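Local coordinates for excinuclease ABC, subunit A. (Deinococcus radiodurans, PDB 2VF7), which binds DNA, zinc and ATP as an ABC-type ATPase of the UvrA family, and probably takes part in recognising damaged DNA for excision repair, at residues A[489-494]-A[768-773]; A[583-588]-A[742-747]. The protein carries 1 engineered substitution. One frame throughout, in Å; residues are numbered along the deposited sequence.

Contact 1: residues A[489-494]-A[768-773]; sequences RHTEPH and DVERLQ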
loop_
_atom_site.group_PDB
_atom_site.type_symbol
_atom_site.label_atom_id
_atom_site.label_comp_id
_atom_site.label_asym_id
_atom_site.label_seq_id
_atom_site.Cartn_x
_atom_site.Cartn_y
_atom_site.Cartn_z
ATOM N N ARG A 489 27.017 29.102 28.857
ATOM C CA ARG A 489 27.510 27.929 29.581
ATOM C C ARG A 489 28.778 27.388 28.940
ATOM O O ARG A 489 28.735 26.817 27.841
ATOM C CB ARG A 489 26.468 26.806 29.670
ATOM C CG ARG A 489 25.415 26.987 30.738
ATOM C CD ARG A 489 25.249 25.773 31.685
ATOM N NE ARG A 489 25.534 24.451 31.107
ATOM C CZ ARG A 489 25.113 23.287 31.616
ATOM N NH1 ARG A 489 24.361 23.252 32.714
ATOM N NH2 ARG A 489 25.439 22.145 31.024
ATOM N N HIS A 490 29.899 27.588 29.633
ATOM C CA HIS A 490 31.170 26.936 29.302
ATOM C C HIS A 490 31.489 25.869 30.335
ATOM O O HIS A 490 31.018 25.918 31.478
ATOM C CB HIS A 490 32.359 27.915 29.354
ATOM C CG HIS A 490 32.269 29.075 28.413
ATOM N ND1 HIS A 490 32.760 30.324 28.739
ATOM C CD2 HIS A 490 31.769 29.181 27.160
ATOM C CE1 HIS A 490 32.557 31.150 27.728
ATOM N NE2 HIS A 490 31.954 30.484 26.760
ATOM N N THR A 491 32.299 24.907 29.913
ATOM C CA THR A 491 33.240 24.263 30.810
ATOM C C THR A 491 34.552 24.956 30.485
ATOM O O THR A 491 34.943 25.029 29.313
ATOM C CB THR A 491 33.367 22.753 30.559
ATOM O OG1 THR A 491 33.173 22.484 29.164
ATOM C CG2 THR A 491 32.338 21.979 31.391
ATOM N N GLU A 492 35.212 25.492 31.512
ATOM C CA GLU A 492 36.393 26.335 31.312
ATOM C C GLU A 492 37.548 25.578 30.636
ATOM O O GLU A 492 37.575 24.348 30.679
ATOM C CB GLU A 492 36.805 27.028 32.622
ATOM C CG GLU A 492 35.918 28.247 33.002
ATOM C CD GLU A 492 36.086 29.469 32.068
ATOM O OE1 GLU A 492 35.656 29.410 30.890
ATOM O OE2 GLU A 492 36.626 30.503 32.529
ATOM N N PRO A 493 38.484 26.314 29.992
ATOM C CA PRO A 493 39.433 25.777 28.996
ATOM C C PRO A 493 40.147 24.453 29.320
ATOM O O PRO A 493 40.187 24.014 30.474
ATOM C CB PRO A 493 40.449 26.910 28.841
ATOM C CG PRO A 493 39.667 28.126 29.114
ATOM C CD PRO A 493 38.684 27.763 30.185
ATOM N N HIS A 494 40.707 23.841 28.276
ATOM C CA HIS A 494 41.403 22.559 28.371
ATOM C C HIS A 494 42.868 22.678 27.927
ATOM O O HIS A 494 43.139 23.079 26.787
ATOM C CB HIS A 494 40.673 21.503 27.527
ATOM C CG HIS A 494 41.446 20.234 27.347
ATOM N ND1 HIS A 494 41.440 19.220 28.284
ATOM C CD2 HIS A 494 42.258 19.819 26.347
ATOM C CE1 HIS A 494 42.212 18.233 27.864
ATOM N NE2 HIS A 494 42.720 18.572 26.691
ATOM N N ASP A 768 24.729 17.655 27.095
ATOM C CA ASP A 768 25.056 16.238 27.184
ATOM C C ASP A 768 26.538 16.019 26.903
ATOM O O ASP A 768 27.165 15.179 27.534
ATOM C CB ASP A 768 24.251 15.394 26.178
ATOM C CG ASP A 768 22.751 15.272 26.512
ATOM O OD1 ASP A 768 22.343 15.230 27.701
ATOM O OD2 ASP A 768 21.968 15.171 25.547
ATOM N N VAL A 769 27.097 16.756 25.948
ATOM C CA VAL A 769 28.448 16.462 25.486
ATOM C C VAL A 769 29.482 16.708 26.575
ATOM O O VAL A 769 30.479 15.994 26.648
ATOM C CB VAL A 769 28.805 17.118 24.093
ATOM C CG1 VAL A 769 27.664 17.925 23.528
ATOM C CG2 VAL A 769 30.100 17.938 24.141
ATOM N N GLU A 770 29.213 17.683 27.442
ATOM C CA GLU A 770 30.012 17.908 28.636
ATOM C C GLU A 770 30.193 16.622 29.468
ATOM O O GLU A 770 31.317 16.280 29.855
ATOM C CB GLU A 770 29.403 19.032 29.487
ATOM C CG GLU A 770 29.155 20.348 28.724
ATOM C CD GLU A 770 29.099 21.595 29.624
ATOM O OE1 GLU A 770 29.140 22.719 29.067
ATOM O OE2 GLU A 770 29.003 21.468 30.870
ATOM N N ARG A 771 29.093 15.916 29.725
ATOM C CA ARG A 771 29.119 14.630 30.432
ATOM C C ARG A 771 29.846 13.528 29.641
ATOM O O ARG A 771 30.495 12.660 30.233
ATOM C CB ARG A 771 27.689 14.179 30.787
ATOM C CG ARG A 771 27.585 12.934 31.702
ATOM C CD ARG A 771 26.219 12.205 31.577
ATOM N NE ARG A 771 25.387 12.275 32.785
ATOM C CZ ARG A 771 25.595 11.561 33.900
ATOM N NH1 ARG A 771 26.635 10.735 33.992
ATOM N NH2 ARG A 771 24.782 11.683 34.944
ATOM N N LEU A 772 29.738 13.553 28.314
ATOM C CA LEU A 772 30.419 12.567 27.470
ATOM C C LEU A 772 31.943 12.788 27.456
ATOM O O LEU A 772 32.722 11.835 27.551
ATOM C CB LEU A 772 29.854 12.602 26.036
ATOM C CG LEU A 772 30.106 11.487 25.001
ATOM C CD1 LEU A 772 31.480 11.586 24.363
ATOM C CD2 LEU A 772 29.867 10.088 25.585
ATOM N N GLN A 773 32.341 14.054 27.330
ATOM C CA GLN A 773 33.745 14.461 27.261
ATOM C C GLN A 773 34.574 14.087 28.513
ATOM O O GLN A 773 35.765 13.778 28.398
ATOM C CB GLN A 773 33.824 15.964 26.971
ATOM C CG GLN A 773 35.197 16.461 26.531
ATOM C CD GLN A 773 35.417 16.410 25.019
ATOM O OE1 GLN A 773 36.291 15.685 24.530
ATOM N NE2 GLN A 773 34.649 17.204 24.279
#
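Glu770 reaches Arg489 and Thr491 with its chain extended beyond CG (chi2 -157°), which carries the carboxylate off the helix to the loop. Arg489 answers with a chain bent at chi2 and chi3, and these bends set its guanidinium beside the same carboxylate. The two charged side chains cross at a slant, with their flat groups 30° apart. Arg489 NH2 lies 3.6 Å from Glu770 OE2, a long salt bridge. The oxygen sits well out of the guanidinium plane and no N-H points at it, so the attraction is one of charge alone. Tyr484 ties the pair together: its OH is hydrogen-bonded both to Arg489 NH2 and to Glu770 OE1. Tyr484 belongs to helix 480-487, just ahead of the loop that holds residues 489-494. This loop links the region of the first six-stranded sheet to strand 502-510 and the second ATPase unit. The contact fastens it, at the protein surface, to helix 766-781 of the ABC ATPase fold. That helix comes between the parallel strands 753-758 and 785-789, as the helix of a beta-alpha-beta unit. Thr491 meets Glu770 from the opposite direction. Its methyl CG2 touches Glu770 OE2 at 3.4 Å and the carboxylate carbon CD at 3.7 Å. The hydroxyl OG1 stays 4.0 Å from Glu770 OE1, too far for a bond. On the backbone side, His490 C comes within 4.1 Å of Glu770 OE1.

Contact 2: residues A[583-588]-A[742-747]; sequences ITRLVR and ATELRR. Engineered in segment 742-747: Arg746 (natural residue Gln).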
loop_
_atom_site.group_PDB
_atom_site.type_symbol
_atom_site.label_atom_id
_atom_site.label_comp_id
_atom_site.label_asym_id
_atom_site.label_seq_id
_atom_site.Cartn_x
_atom_site.Cartn_y
_atom_site.Cartn_z
ATOM N N ILE A 583 50.985 0.165 20.906
ATOM C CA ILE A 583 49.586 -0.132 20.577
ATOM C C ILE A 583 49.280 -1.633 20.582
ATOM O O ILE A 583 49.870 -2.414 19.824
ATOM C CB ILE A 583 49.146 0.493 19.230
ATOM C CG1 ILE A 583 49.477 1.982 19.195
ATOM C CG2 ILE A 583 47.637 0.292 19.016
ATOM C CD1 ILE A 583 49.100 2.677 17.884
ATOM N N THR A 584 48.335 -2.011 21.438
ATOM C CA THR A 584 47.989 -3.403 21.688
ATOM C C THR A 584 46.684 -3.773 20.993
ATOM O O THR A 584 46.612 -4.766 20.260
ATOM C CB THR A 584 47.850 -3.655 23.202
ATOM O OG1 THR A 584 49.079 -3.307 23.855
ATOM C CG2 THR A 584 47.519 -5.117 23.487
ATOM N N ARG A 585 45.656 -2.969 21.237
ATOM C CA ARG A 585 44.337 -3.207 20.678
ATOM C C ARG A 585 43.831 -2.036 19.844
ATOM O O ARG A 585 44.166 -0.878 20.096
ATOM C CB ARG A 585 43.333 -3.468 21.791
ATOM C CG ARG A 585 43.463 -4.803 22.460
ATOM C CD ARG A 585 42.097 -5.250 22.957
ATOM N NE ARG A 585 41.419 -4.213 23.738
ATOM C CZ ARG A 585 40.099 -4.103 23.858
ATOM N NH1 ARG A 585 39.292 -4.956 23.237
ATOM N NH2 ARG A 585 39.580 -3.125 24.590
ATOM N N LEU A 586 43.025 -2.383 18.845
ATOM C CA LEU A 586 42.190 -1.463 18.106
ATOM C C LEU A 586 40.769 -1.699 18.599
ATOM O O LEU A 586 40.307 -2.833 18.675
ATOM C CB LEU A 586 42.308 -1.771 16.604
ATOM C CG LEU A 586 41.544 -1.108 15.444
ATOM C CD1 LEU A 586 40.143 -1.659 15.275
ATOM C CD2 LEU A 586 41.536 0.414 15.506
ATOM N N VAL A 587 40.090 -0.622 18.962
ATOM C CA VAL A 587 38.663 -0.678 19.260
ATOM C C VAL A 587 37.964 0.384 18.421
ATOM O O VAL A 587 38.253 1.564 18.563
ATOM C CB VAL A 587 38.382 -0.442 20.759
ATOM C CG1 VAL A 587 36.910 -0.135 20.985
ATOM C CG2 VAL A 587 38.806 -1.646 21.565
ATOM N N ARG A 588 37.070 -0.032 17.533
ATOM C CA ARG A 588 36.322 0.939 16.761
ATOM C C ARG A 588 34.894 1.046 17.283
ATOM O O ARG A 588 34.258 0.043 17.584
ATOM C CB ARG A 588 36.377 0.649 15.252
ATOM C CG ARG A 588 35.231 -0.193 14.684
ATOM C CD ARG A 588 34.967 0.138 13.216
ATOM N NE ARG A 588 34.722 1.567 13.025
ATOM C CZ ARG A 588 34.193 2.110 11.930
ATOM N NH1 ARG A 588 33.835 1.345 10.900
ATOM N NH2 ARG A 588 34.018 3.430 11.876
ATOM N N ALA A 742 30.351 2.279 26.494
ATOM C CA ALA A 742 30.310 1.929 27.914
ATOM C C ALA A 742 30.778 0.500 28.143
ATOM O O ALA A 742 31.444 0.204 29.143
ATOM C CB ALA A 742 28.927 2.145 28.488
ATOM N N THR A 743 30.440 -0.373 27.192
ATOM C CA THR A 743 30.901 -1.760 27.186
ATOM C C THR A 743 32.427 -1.810 27.134
ATOM O O THR A 743 33.041 -2.694 27.730
ATOM C CB THR A 743 30.286 -2.557 26.013
ATOM O OG1 THR A 743 28.875 -2.314 25.961
ATOM C CG2 THR A 743 30.507 -4.047 26.184
ATOM N N GLU A 744 33.028 -0.847 26.441
ATOM C CA GLU A 744 34.495 -0.738 26.335
ATOM C C GLU A 744 35.162 0.215 27.337
ATOM O O GLU A 744 36.380 0.376 27.308
ATOM C CB GLU A 744 34.894 -0.316 24.915
ATOM C CG GLU A 744 34.683 -1.376 23.866
ATOM C CD GLU A 744 35.461 -2.627 24.163
ATOM O OE1 GLU A 744 36.622 -2.524 24.634
ATOM O OE2 GLU A 744 34.911 -3.719 23.929
ATOM N N LEU A 745 34.382 0.845 28.213
ATOM C CA LEU A 745 34.924 1.856 29.129
ATOM C C LEU A 745 35.678 1.273 30.332
ATOM O O LEU A 745 36.785 1.713 30.637
ATOM C CB LEU A 745 33.827 2.807 29.601
ATOM C CG LEU A 745 34.065 4.296 29.333
ATOM C CD1 LEU A 745 34.357 4.537 27.856
ATOM C CD2 LEU A 745 32.877 5.153 29.783
ATOM N N ARG A 746 35.084 0.299 31.019
ATOM C CA ARG A 746 35.759 -0.346 32.165
ATOM C C ARG A 746 36.766 -1.459 31.806
ATOM O O ARG A 746 37.611 -1.818 32.637
ATOM C CB ARG A 746 34.746 -0.836 33.218
ATOM C CG ARG A 746 34.543 0.142 34.379
ATOM C CD ARG A 746 33.729 -0.442 35.542
ATOM N NE ARG A 746 34.346 -1.633 36.154
ATOM C CZ ARG A 746 35.444 -1.635 36.914
ATOM N NH1 ARG A 746 36.103 -0.507 37.170
ATOM N NH2 ARG A 746 35.896 -2.779 37.415
ATOM N N ARG A 747 36.688 -1.990 30.580
ATOM C CA ARG A 747 37.675 -2.976 30.097
ATOM C C ARG A 747 39.048 -2.323 29.915
ATOM O O ARG A 747 40.075 -3.013 29.956
ATOM C CB ARG A 747 37.262 -3.637 28.768
ATOM C CG ARG A 747 35.802 -4.057 28.618
ATOM C CD ARG A 747 35.549 -4.616 27.204
ATOM N NE ARG A 747 35.236 -6.046 27.211
ATOM C CZ ARG A 747 36.134 -7.038 27.247
ATOM N NH1 ARG A 747 37.440 -6.779 27.263
ATOM N NH2 ARG A 747 35.717 -8.302 27.263
#
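Val587 and Glu744 come nearest in the backbone, with their CA atoms 8.2 Å apart, so side chains bridge the gap between strand 585-589 and segment 742-747, which begins in helix 733-743. Arg585 and Glu744 form the polar part. Arg585 NH2 donates to Glu744 OE1 at 3.0 Å, in a nearly straight bond (168°) that is also a salt bridge. The oxygen lies at the guanidinium edge, in its plane, and is met nearly along its own C-O axis. The carboxylate is turned 42° from the guanidinium. The bend of Glu744 at chi2 (-59°) turns this carboxylate toward Arg585. Strand 585-589 is the outermost strand, within this chain, of the six-stranded mixed sheet of the ABC ATPase core; it pairs with strand 753-758, whose Val754 bonds to the backbone of Arg585. Val587, on the same strand as Arg585, supplies the apolar part. Its CG1 touches Glu744 CG at 3.8 Å, while CG2 sits 3.3 Å above the guanidinium plane of Arg585, displaced from the centre of the group toward its edge. A leucine in place of Arg585 would probably leave the Glu744 carboxylate without its charged mate and freer to turn. A second positive group stands close by: Arg747 NH1 is 4.8 Å from Arg585 NH1. The backbone of Glu744 is held separately, its O accepting a bond from Tyr755 OH of strand 753-758.

How the contacts relate
The centres of the two contacts are about 23 Å apart. Their nearest atoms are about 7 Å apart and do not touch. Along the chain the order is 489-494, 583-588, 742-747, 768-773, so contact 2 is nested inside the loop closed by contact 1. Strand 753-758 lies between the later segments in sequence. It follows helix 733-743 of contact 2, leads on to helix 766-781 of contact 1 and pairs with strand 585-589. Contact 2 is internal to the second ATPase unit. Contact 1 instead ties the connection between the regions of the two sheets to that unit. Both lie away from the nucleotide and zinc sites.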